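Local coordinates for protein trans-isoprenyl diphosphate synthase (Caulobacter crescentus, PDB 3OYR) that probably supplies octaprenyl diphosphate, the side-chain precursor of isoprenoid quinones, by adding isopentenyl units to farnesyl diphosphate in a metal-dependent reaction, at residues B[217-220]-B[221-225]; B[41-44]-B[45-49]; B[147-150]-B[151-154]; B[135-138]-B[139-143]. All coordinates share one frame; numbering follows the deposited sequence.

Interaction 1 (B[217-220]-B[221-225]); sequences LRDY and GLNLG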
loop_
_atom_site.group_PDB
_atom_site.type_symbol
_atom_site.label_atom_id
_atom_site.label_comp_id
_atom_site.label_asym_id
_atom_site.label_seq_id
_atom_site.Cartn_x
_atom_site.Cartn_y
_atom_site.Cartn_z
ATOM N N LEU B 217 -7.724 -21.969 12.707
ATOM C CA LEU B 217 -6.548 -21.145 12.873
ATOM C C LEU B 217 -6.832 -19.682 12.610
ATOM O O LEU B 217 -6.345 -18.808 13.341
ATOM C CB LEU B 217 -5.399 -21.686 12.008
ATOM C CG LEU B 217 -4.636 -22.739 12.811
ATOM C CD1 LEU B 217 -3.841 -23.680 11.887
ATOM C CD2 LEU B 217 -3.725 -22.067 13.865
ATOM N N ARG B 218 -7.632 -19.421 11.578
ATOM C CA ARG B 218 -8.191 -18.104 11.344
ATOM C C ARG B 218 -8.906 -17.554 12.577
ATOM O O ARG B 218 -8.648 -16.420 12.998
ATOM C CB ARG B 218 -9.152 -18.107 10.163
ATOM C CG ARG B 218 -9.703 -16.739 9.912
ATOM C CD ARG B 218 -10.678 -16.626 8.765
ATOM N NE ARG B 218 -11.119 -15.237 8.728
ATOM C CZ ARG B 218 -10.392 -14.211 8.278
ATOM N NH1 ARG B 218 -9.170 -14.372 7.755
ATOM N NH2 ARG B 218 -10.911 -13.007 8.338
ATOM N N ASP B 219 -9.784 -18.371 13.149
ATOM C CA ASP B 219 -10.520 -18.061 14.389
ATOM C C ASP B 219 -9.564 -17.703 15.532
ATOM O O ASP B 219 -9.823 -16.775 16.292
ATOM C CB ASP B 219 -11.368 -19.296 14.765
ATOM C CG ASP B 219 -12.457 -19.018 15.809
ATOM O OD1 ASP B 219 -12.791 -17.839 16.084
ATOM O OD2 ASP B 219 -12.990 -20.025 16.359
ATOM N N TYR B 220 -8.465 -18.458 15.655
ATOM C CA TYR B 220 -7.441 -18.213 16.667
ATOM C C TYR B 220 -6.842 -16.821 16.471
ATOM O O TYR B 220 -6.794 -16.034 17.399
ATOM C CB TYR B 220 -6.325 -19.308 16.667
ATOM C CG TYR B 220 -5.127 -18.897 17.484
ATOM C CD1 TYR B 220 -5.125 -19.048 18.869
ATOM C CD2 TYR B 220 -4.009 -18.301 16.887
ATOM C CE1 TYR B 220 -4.045 -18.640 19.644
ATOM C CE2 TYR B 220 -2.932 -17.884 17.668
ATOM C CZ TYR B 220 -2.954 -18.071 19.033
ATOM O OH TYR B 220 -1.893 -17.644 19.789
ATOM N N GLY B 221 -6.404 -16.535 15.246
ATOM C CA GLY B 221 -5.748 -15.266 14.946
ATOM C C GLY B 221 -6.673 -14.060 15.107
ATOM O O GLY B 221 -6.246 -13.044 15.647
ATOM N N LEU B 222 -7.934 -14.175 14.663
ATOM C CA LEU B 222 -8.886 -13.062 14.772
ATOM C C LEU B 222 -9.098 -12.690 16.243
ATOM O O LEU B 222 -8.952 -11.512 16.646
ATOM C CB LEU B 222 -10.215 -13.430 14.103
ATOM C CG LEU B 222 -11.164 -12.325 13.630
ATOM C CD1 LEU B 222 -11.976 -11.733 14.778
ATOM C CD2 LEU B 222 -10.422 -11.234 12.885
ATOM N N ASN B 223 -9.426 -13.690 17.051
ATOM C CA ASN B 223 -9.575 -13.466 18.481
ATOM C C ASN B 223 -8.290 -13.005 19.168
ATOM O O ASN B 223 -8.345 -12.120 20.038
ATOM C CB ASN B 223 -10.203 -14.677 19.176
ATOM C CG ASN B 223 -11.636 -14.877 18.771
ATOM O OD1 ASN B 223 -12.519 -14.105 19.149
ATOM N ND2 ASN B 223 -11.880 -15.911 17.986
ATOM N N LEU B 224 -7.141 -13.562 18.762
ATOM C CA LEU B 224 -5.856 -13.085 19.306
ATOM C C LEU B 224 -5.663 -11.600 19.010
ATOM O O LEU B 224 -5.257 -10.839 19.884
ATOM C CB LEU B 224 -4.664 -13.885 18.779
ATOM C CG LEU B 224 -3.374 -13.435 19.471
ATOM C CD1 LEU B 224 -2.840 -14.487 20.360
ATOM C CD2 LEU B 224 -2.339 -13.020 18.499
ATOM N N GLY B 225 -6.003 -11.192 17.789
ATOM C CA GLY B 225 -5.834 -9.803 17.384
ATOM C C GLY B 225 -6.733 -8.816 18.100
ATOM O O GLY B 225 -6.298 -7.707 18.410
#
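Tyr220 and Leu224, like Asp219 and Asn223, sit one turn apart on an unbroken alpha-helix, whose i to i+4 ladder runs from Gly221 N to Leu217 O through to Leu224 N on Tyr220 O. The carbonyl of Asp219 is gripped twice. Asn223 N reaches Asp219 O at 3.2 Å, and the side-chain amide comes from the opposite face of the carbonyl plane, with Asn223 ND2 2.8 Å from Asp219 O in a bent bond of 142°. Asn223 can fold back this way because its CG lies anti to its own carbonyl carbon (chi1 -68°), beside the backbone N. Asn223 ND2 also lies 2.9 Å from Asp219 OD1, the carboxylate and amide planes being 63° apart. Round the helix, Tyr220 and Leu224 run side by side in the same direction: Leu224 CB lies over one face of the ring, and Leu224 CD1 touches the phenol end, 3.8 Å from Tyr220 CZ. Beyond the contact the Tyr220 hydroxyl is hydrogen-bonded to Leu333 O. Helix 211-238 is thus wedged among its neighbours: Tyr220 and Leu224 pack on helix 328-342, Asn223 meets Tyr313 of helix 302-320, and Leu222 faces helix 181-206, where Arg218 forms salt bridges to Glu194 and Glu201.

Interaction 2 (B[41-44]-B[45-49]); sequences LITD and RMQSD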
loop_
_atom_site.group_PDB
_atom_site.type_symbol
_atom_site.label_atom_id
_atom_site.label_comp_id
_atom_site.label_asym_id
_atom_site.label_seq_id
_atom_site.Cartn_x
_atom_site.Cartn_y
_atom_site.Cartn_z
ATOM N N LEU B 41 14.599 -13.535 3.930
ATOM C CA LEU B 41 13.720 -13.004 2.871
ATOM C C LEU B 41 13.480 -11.512 3.091
ATOM O O LEU B 41 13.524 -10.705 2.151
ATOM C CB LEU B 41 12.398 -13.775 2.848
ATOM C CG LEU B 41 12.607 -15.165 2.225
ATOM C CD1 LEU B 41 11.466 -16.135 2.572
ATOM C CD2 LEU B 41 12.784 -14.992 0.706
ATOM N N ILE B 42 13.262 -11.151 4.343
ATOM C CA ILE B 42 13.016 -9.746 4.692
ATOM C C ILE B 42 14.184 -8.867 4.258
ATOM O O ILE B 42 13.989 -7.941 3.457
ATOM C CB ILE B 42 12.632 -9.581 6.186
ATOM C CG1 ILE B 42 11.250 -10.213 6.438
ATOM C CG2 ILE B 42 12.577 -8.120 6.558
ATOM C CD1 ILE B 42 10.863 -10.369 7.927
ATOM N N THR B 43 15.397 -9.185 4.729
ATOM C CA THR B 43 16.583 -8.427 4.368
ATOM C C THR B 43 16.797 -8.385 2.856
ATOM O O THR B 43 17.180 -7.362 2.302
ATOM C CB THR B 43 17.811 -9.006 5.085
ATOM O OG1 THR B 43 17.481 -9.187 6.462
ATOM C CG2 THR B 43 19.029 -8.088 4.950
ATOM N N ASP B 44 16.528 -9.500 2.193
ATOM C CA ASP B 44 16.673 -9.596 0.749
ATOM C C ASP B 44 15.712 -8.703 -0.043
ATOM O O ASP B 44 16.110 -8.075 -1.036
ATOM C CB ASP B 44 16.488 -11.066 0.296
ATOM C CG ASP B 44 16.724 -11.259 -1.207
ATOM O OD1 ASP B 44 15.827 -11.790 -1.893
ATOM O OD2 ASP B 44 17.815 -10.920 -1.694
ATOM N N ARG B 45 14.444 -8.671 0.364
ATOM C CA ARG B 45 13.423 -7.991 -0.441
ATOM C C ARG B 45 13.316 -6.524 -0.090
ATOM O O ARG B 45 12.660 -5.758 -0.797
ATOM C CB ARG B 45 12.050 -8.675 -0.330
ATOM C CG ARG B 45 12.032 -10.133 -0.766
ATOM C CD ARG B 45 12.664 -10.346 -2.145
ATOM N NE ARG B 45 12.914 -11.774 -2.378
ATOM C CZ ARG B 45 12.084 -12.582 -3.025
ATOM N NH1 ARG B 45 10.951 -12.102 -3.526
ATOM N NH2 ARG B 45 12.388 -13.870 -3.177
ATOM N N MET B 46 13.970 -6.121 0.991
ATOM C CA MET B 46 14.010 -4.696 1.289
ATOM C C MET B 46 15.067 -3.968 0.454
ATOM O O MET B 46 15.182 -2.748 0.533
ATOM C CB MET B 46 14.139 -4.422 2.791
ATOM C CG MET B 46 15.440 -4.826 3.450
ATOM S SD MET B 46 15.546 -4.086 5.096
ATOM C CE MET B 46 15.220 -5.411 6.199
ATOM N N GLN B 47 15.823 -4.715 -0.352
ATOM C CA GLN B 47 16.872 -4.140 -1.206
ATOM C C GLN B 47 16.313 -3.490 -2.484
ATOM O O GLN B 47 15.367 -3.988 -3.097
ATOM C CB GLN B 47 17.923 -5.200 -1.571
ATOM C CG GLN B 47 18.573 -5.924 -0.370
ATOM C CD GLN B 47 19.197 -4.980 0.668
ATOM O OE1 GLN B 47 19.922 -4.050 0.321
ATOM N NE2 GLN B 47 18.919 -5.232 1.953
ATOM N N SER B 48 16.909 -2.365 -2.862
ATOM C CA SER B 48 16.568 -1.658 -4.103
ATOM C C SER B 48 17.755 -0.805 -4.526
ATOM O O SER B 48 18.523 -0.347 -3.664
ATOM C CB SER B 48 15.368 -0.742 -3.884
ATOM O OG SER B 48 15.000 -0.118 -5.091
ATOM N N ASP B 49 17.890 -0.578 -5.838
ATOM C CA ASP B 49 18.907 0.338 -6.378
ATOM C C ASP B 49 18.644 1.783 -5.957
ATOM O O ASP B 49 19.572 2.585 -5.868
ATOM C CB ASP B 49 18.963 0.252 -7.907
ATOM C CG ASP B 49 19.311 -1.137 -8.401
ATOM O OD1 ASP B 49 18.766 -1.548 -9.451
ATOM O OD2 ASP B 49 20.121 -1.823 -7.741
HETATM O O HOH W 1 14.876 -15.013 -2.218
#
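Two torsions bring Arg45 back over its own helix end: with chi1 at -59° and a bend at chi2, its aliphatic stem curls over Leu41 O and its NE arrives beside the carboxylate of Asp44, which swings across from a CG anti to the backbone N. The salt bridge joins Arg45 NE to Asp44 OD1 at 3.0 Å, on the anti side of the carboxylate, with the two planes almost perpendicular and the N-H line bent to 142°. A water in the guanidinium plane accepts from Arg45 NH2 at 2.9 Å and gives a weak bond to the same Asp44 OD1. On the far side of the turn Gln47, bent at chi2, runs its side chain alongside that of Thr43; Gln47 NE2 donates to Thr43 O at 2.8 Å, nearly straight at 169° and within the amide plane. This side-chain bond takes up a carbonyl at the fraying end, where Gln47 N makes a weak bond to Asp44 O instead. Met46 packs its CE 3.8 Å from Ile42 CG2. With an alanine here, Asp44 would probably lose the charged mate that Arg45 provides, and Glu146, which NH1 meets in a salt bridge, would be left unbalanced. Helix 25-45 ends here: Leu41 and Ile42 pack against helix 87-109, Met46 against helix 52-61, and Arg45 reaches Glu146 on helix 126-147.

Interaction 3 (B[147-150]-B[151-154]); sequences TNSM and KALE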
loop_
_atom_site.group_PDB
_atom_site.type_symbol
_atom_site.label_atom_id
_atom_site.label_comp_id
_atom_site.label_asym_id
_atom_site.label_seq_id
_atom_site.Cartn_x
_atom_site.Cartn_y
_atom_site.Cartn_z
ATOM N N THR B 147 5.017 -18.123 -4.091
ATOM C CA THR B 147 4.527 -19.339 -3.436
ATOM C C THR B 147 3.513 -20.094 -4.297
ATOM O O THR B 147 3.244 -21.276 -4.039
ATOM C CB THR B 147 3.841 -19.037 -2.090
ATOM O OG1 THR B 147 2.522 -18.539 -2.335
ATOM C CG2 THR B 147 4.620 -18.000 -1.305
ATOM N N ASN B 148 2.921 -19.399 -5.281
ATOM C CA ASN B 148 1.888 -19.982 -6.160
ATOM C C ASN B 148 0.605 -20.395 -5.428
ATOM O O ASN B 148 -0.171 -21.206 -5.913
ATOM C CB ASN B 148 2.446 -21.176 -6.954
ATOM C CG ASN B 148 2.423 -20.948 -8.431
ATOM O OD1 ASN B 148 1.601 -20.185 -8.958
ATOM N ND2 ASN B 148 3.323 -21.618 -9.127
ATOM N N SER B 149 0.384 -19.847 -4.247
ATOM C CA SER B 149 -0.836 -20.149 -3.537
ATOM C C SER B 149 -1.830 -19.034 -3.733
ATOM O O SER B 149 -1.747 -17.959 -3.107
ATOM C CB SER B 149 -0.591 -20.422 -2.058
ATOM O OG SER B 149 -1.851 -20.605 -1.427
ATOM N N MET B 150 -2.762 -19.289 -4.637
ATOM C CA MET B 150 -3.772 -18.293 -4.959
ATOM C C MET B 150 -4.698 -18.002 -3.782
ATOM O O MET B 150 -5.118 -16.857 -3.567
ATOM C CB MET B 150 -4.536 -18.662 -6.243
ATOM C CG MET B 150 -5.474 -17.554 -6.727
ATOM S SD MET B 150 -4.760 -16.009 -7.381
ATOM C CE MET B 150 -3.190 -15.771 -6.646
ATOM N N LYS B 151 -4.969 -19.036 -2.991
ATOM C CA LYS B 151 -5.788 -18.881 -1.793
ATOM C C LYS B 151 -5.066 -18.012 -0.760
ATOM O O LYS B 151 -5.663 -17.083 -0.198
ATOM C CB LYS B 151 -6.184 -20.263 -1.225
ATOM C CG LYS B 151 -7.074 -20.215 0.018
ATOM C CD LYS B 151 -8.486 -19.687 -0.255
ATOM C CE LYS B 151 -9.350 -19.807 1.008
ATOM N NZ LYS B 151 -10.804 -19.552 0.779
ATOM N N ALA B 152 -3.769 -18.245 -0.550
ATOM C CA ALA B 152 -3.069 -17.433 0.438
ATOM C C ALA B 152 -3.002 -15.986 -0.028
ATOM O O ALA B 152 -3.089 -15.061 0.777
ATOM C CB ALA B 152 -1.678 -17.986 0.716
ATOM N N LEU B 153 -2.853 -15.789 -1.333
ATOM C CA LEU B 153 -2.857 -14.441 -1.893
ATOM C C LEU B 153 -4.203 -13.714 -1.742
ATOM O O LEU B 153 -4.243 -12.533 -1.423
ATOM C CB LEU B 153 -2.422 -14.471 -3.355
ATOM C CG LEU B 153 -1.608 -13.242 -3.748
ATOM C CD1 LEU B 153 -0.578 -13.611 -4.780
ATOM C CD2 LEU B 153 -2.507 -12.145 -4.291
ATOM N N GLU B 154 -5.303 -14.419 -1.946
ATOM C CA GLU B 154 -6.645 -13.836 -1.734
ATOM C C GLU B 154 -6.852 -13.441 -0.271
ATOM O O GLU B 154 -7.410 -12.380 0.024
ATOM C CB GLU B 154 -7.721 -14.834 -2.180
ATOM C CG GLU B 154 -9.124 -14.610 -1.638
ATOM C CD GLU B 154 -9.837 -15.932 -1.508
ATOM O OE1 GLU B 154 -9.962 -16.432 -0.367
ATOM O OE2 GLU B 154 -10.222 -16.499 -2.554
#
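Ser149 points its hydroxyl along the opening turn of helix 150-173, while Met150 and Leu153 cross obliquely on another side of that turn. With OG anti to the backbone N (chi1 176°), the serine oxygen stands beside its own carbonyl and faces the amide of Ala152, Ser149 OG accepting from Ala152 N at 3.2 Å with an angle of 158°. That is an N-cap bond. The Ala152 methyl lies close to the same oxygen, Ala152 CB to Ser149 OG being 3.4 Å. Ser149 O takes the next amide, that of Leu153, so hydroxyl and carbonyl of one residue serve two successive N-H groups. Met150 doubles back through bends at chi2 and chi3, which carries its CE over the Leu153 side chain, 3.6 Å from Leu153 CB and 3.9 Å from Leu153 CD1. Around them, Met150 and Leu153 each pack on their counterparts in the second subunit, and Leu153 also meets Phe141 of helix 126-147. Upstream, Thr147 OG1 accepts from Ser149 N in an ST turn that spans Asn148, the first residue to leave the previous helix, with positive phi. A weak salt bridge, Lys151 NZ to Glu154 OE1 at 3.4 Å, links two residues one turn apart. Chemically the corner divides its work: polar groups of Thr147 and Ser149 satisfy amides where one helix stops and the next starts, while Met150 and Leu153 put apolar surface against the second subunit.

Interaction 4 (B[135-138]-B[139-143]); sequences FLFA and RAFEL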
loop_
_atom_site.group_PDB
_atom_site.type_symbol
_atom_site.label_atom_id
_atom_site.label_comp_id
_atom_site.label_asym_id
_atom_site.label_seq_id
_atom_site.Cartn_x
_atom_site.Cartn_y
_atom_site.Cartn_z
ATOM N N PHE B 135 6.160 0.488 -1.702
ATOM C CA PHE B 135 7.200 -0.487 -2.116
ATOM C C PHE B 135 7.088 -1.830 -1.367
ATOM O O PHE B 135 7.086 -2.915 -1.987
ATOM C CB PHE B 135 8.617 0.110 -1.931
ATOM C CG PHE B 135 9.756 -0.882 -2.207
ATOM C CD1 PHE B 135 10.226 -1.084 -3.498
ATOM C CD2 PHE B 135 10.347 -1.606 -1.161
ATOM C CE1 PHE B 135 11.264 -1.994 -3.749
ATOM C CE2 PHE B 135 11.386 -2.506 -1.398
ATOM C CZ PHE B 135 11.847 -2.697 -2.691
ATOM N N LEU B 136 6.995 -1.749 -0.042
ATOM C CA LEU B 136 6.914 -2.938 0.815
ATOM C C LEU B 136 5.645 -3.726 0.571
ATOM O O LEU B 136 5.661 -4.976 0.533
ATOM C CB LEU B 136 7.078 -2.564 2.296
ATOM C CG LEU B 136 8.461 -1.981 2.670
ATOM C CD1 LEU B 136 8.508 -1.449 4.099
ATOM C CD2 LEU B 136 9.581 -2.981 2.465
ATOM N N PHE B 137 4.563 -2.992 0.348
ATOM C CA PHE B 137 3.287 -3.611 0.033
ATOM C C PHE B 137 3.420 -4.400 -1.260
ATOM O O PHE B 137 3.023 -5.574 -1.321
ATOM C CB PHE B 137 2.180 -2.560 -0.064
ATOM C CG PHE B 137 0.804 -3.147 -0.180
ATOM C CD1 PHE B 137 0.107 -3.094 -1.380
ATOM C CD2 PHE B 137 0.217 -3.770 0.907
ATOM C CE1 PHE B 137 -1.157 -3.634 -1.492
ATOM C CE2 PHE B 137 -1.039 -4.311 0.804
ATOM C CZ PHE B 137 -1.739 -4.235 -0.396
ATOM N N ALA B 138 4.027 -3.792 -2.279
ATOM C CA ALA B 138 4.229 -4.493 -3.539
ATOM C C ALA B 138 5.193 -5.681 -3.410
ATOM O O ALA B 138 4.941 -6.762 -3.991
ATOM C CB ALA B 138 4.674 -3.516 -4.626
ATOM N N ARG B 139 6.272 -5.505 -2.654
ATOM C CA ARG B 139 7.198 -6.596 -2.347
ATOM C C ARG B 139 6.509 -7.773 -1.673
ATOM O O ARG B 139 6.768 -8.924 -2.033
ATOM C CB ARG B 139 8.359 -6.119 -1.458
ATOM C CG ARG B 139 9.497 -5.432 -2.202
ATOM C CD ARG B 139 10.073 -6.274 -3.360
ATOM N NE ARG B 139 11.530 -6.254 -3.317
ATOM C CZ ARG B 139 12.331 -6.855 -4.192
ATOM N NH1 ARG B 139 13.646 -6.771 -4.043
ATOM N NH2 ARG B 139 11.829 -7.534 -5.209
ATOM N N ALA B 140 5.633 -7.482 -0.704
ATOM C CA ALA B 140 4.824 -8.514 -0.086
ATOM C C ALA B 140 4.050 -9.361 -1.126
ATOM O O ALA B 140 4.066 -10.600 -1.070
ATOM C CB ALA B 140 3.898 -7.896 0.956
ATOM N N PHE B 141 3.412 -8.712 -2.103
ATOM C CA PHE B 141 2.658 -9.462 -3.144
ATOM C C PHE B 141 3.486 -10.216 -4.148
ATOM O O PHE B 141 3.115 -11.337 -4.564
ATOM C CB PHE B 141 1.628 -8.568 -3.832
ATOM C CG PHE B 141 0.402 -8.379 -3.007
ATOM C CD1 PHE B 141 0.400 -7.483 -1.947
ATOM C CD2 PHE B 141 -0.736 -9.136 -3.253
ATOM C CE1 PHE B 141 -0.720 -7.326 -1.151
ATOM C CE2 PHE B 141 -1.881 -8.976 -2.464
ATOM C CZ PHE B 141 -1.864 -8.066 -1.409
ATOM N N GLU B 142 4.625 -9.639 -4.502
ATOM C CA GLU B 142 5.635 -10.357 -5.257
ATOM C C GLU B 142 6.033 -11.663 -4.562
ATOM O O GLU B 142 6.094 -12.712 -5.209
ATOM C CB GLU B 142 6.858 -9.466 -5.492
ATOM C CG GLU B 142 6.658 -8.465 -6.614
ATOM C CD GLU B 142 7.983 -7.909 -7.127
ATOM O OE1 GLU B 142 8.348 -8.182 -8.298
ATOM O OE2 GLU B 142 8.667 -7.216 -6.355
ATOM N N LEU B 143 6.263 -11.607 -3.249
ATOM C CA LEU B 143 6.601 -12.799 -2.459
ATOM C C LEU B 143 5.506 -13.854 -2.496
ATOM O O LEU B 143 5.745 -15.056 -2.700
ATOM C CB LEU B 143 6.860 -12.404 -0.995
ATOM C CG LEU B 143 8.289 -11.991 -0.715
ATOM C CD1 LEU B 143 8.348 -11.222 0.595
ATOM C CD2 LEU B 143 9.186 -13.258 -0.710
#
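The Phe137 ring, in the conformer described here, carries Phe141 CE1 over one face, 3.3 Å above its plane and displaced toward the rim, while the Phe141 ring has Phe137 O at its edge, in plane. The two rings are oblique, their planes 54° apart and centroids 4.9 Å from each other. CG anti to the backbone N (chi1 -171°) turns the Phe137 ring to lie beside that of Phe141. On another side of the helix, one face of the Phe135 ring receives Arg139 CG in a CH-pi contact, 3.9 Å from the centroid, and the arginine stem continues past the rim, Arg139 NE standing 3.6 Å from Phe135 CZ. That NE is hydrogen-bonded to Arg45 O, whereas Arg139 NH2 makes a weak salt bridge to Glu142 OE2; the stronger partner of Glu142 is Arg161 of the second subunit. A serine at Phe141 would probably take the cover from one face of the Phe137 ring and open a gap against Leu153 and at the dimer interface, where Phe141 meets Phe141 of the second subunit. That ring pair between copies of helix 126-147, with the Glu142 bridge to helix 150-173 of the second subunit, fits the helical dimer of the FPP/GGPP synthase family, an all-alpha isoprenoid synthase fold.

Overall arrangement
From the N terminus, interaction 2 comes first, ending helix 25-45 and opening the loop to helix 52-61. Interaction 4 follows within helix 126-147, interaction 3 turns the corner into helix 150-173, and interaction 1 lies well along helix 211-238. All four are local and in series; none nests in or crosses another. Interactions 2 and 4 touch: Arg139 NE is probably hydrogen-bonded to Arg45 O, 2.8 Å away, pinning the N-terminal helix end to helix 126-147. Interactions 4 and 3 meet through Phe141 and Leu153, and both border the second subunit. Interaction 1 stands apart, its nearest atoms about 8 Å from interaction 3, its two segments touching no residue of the second subunit.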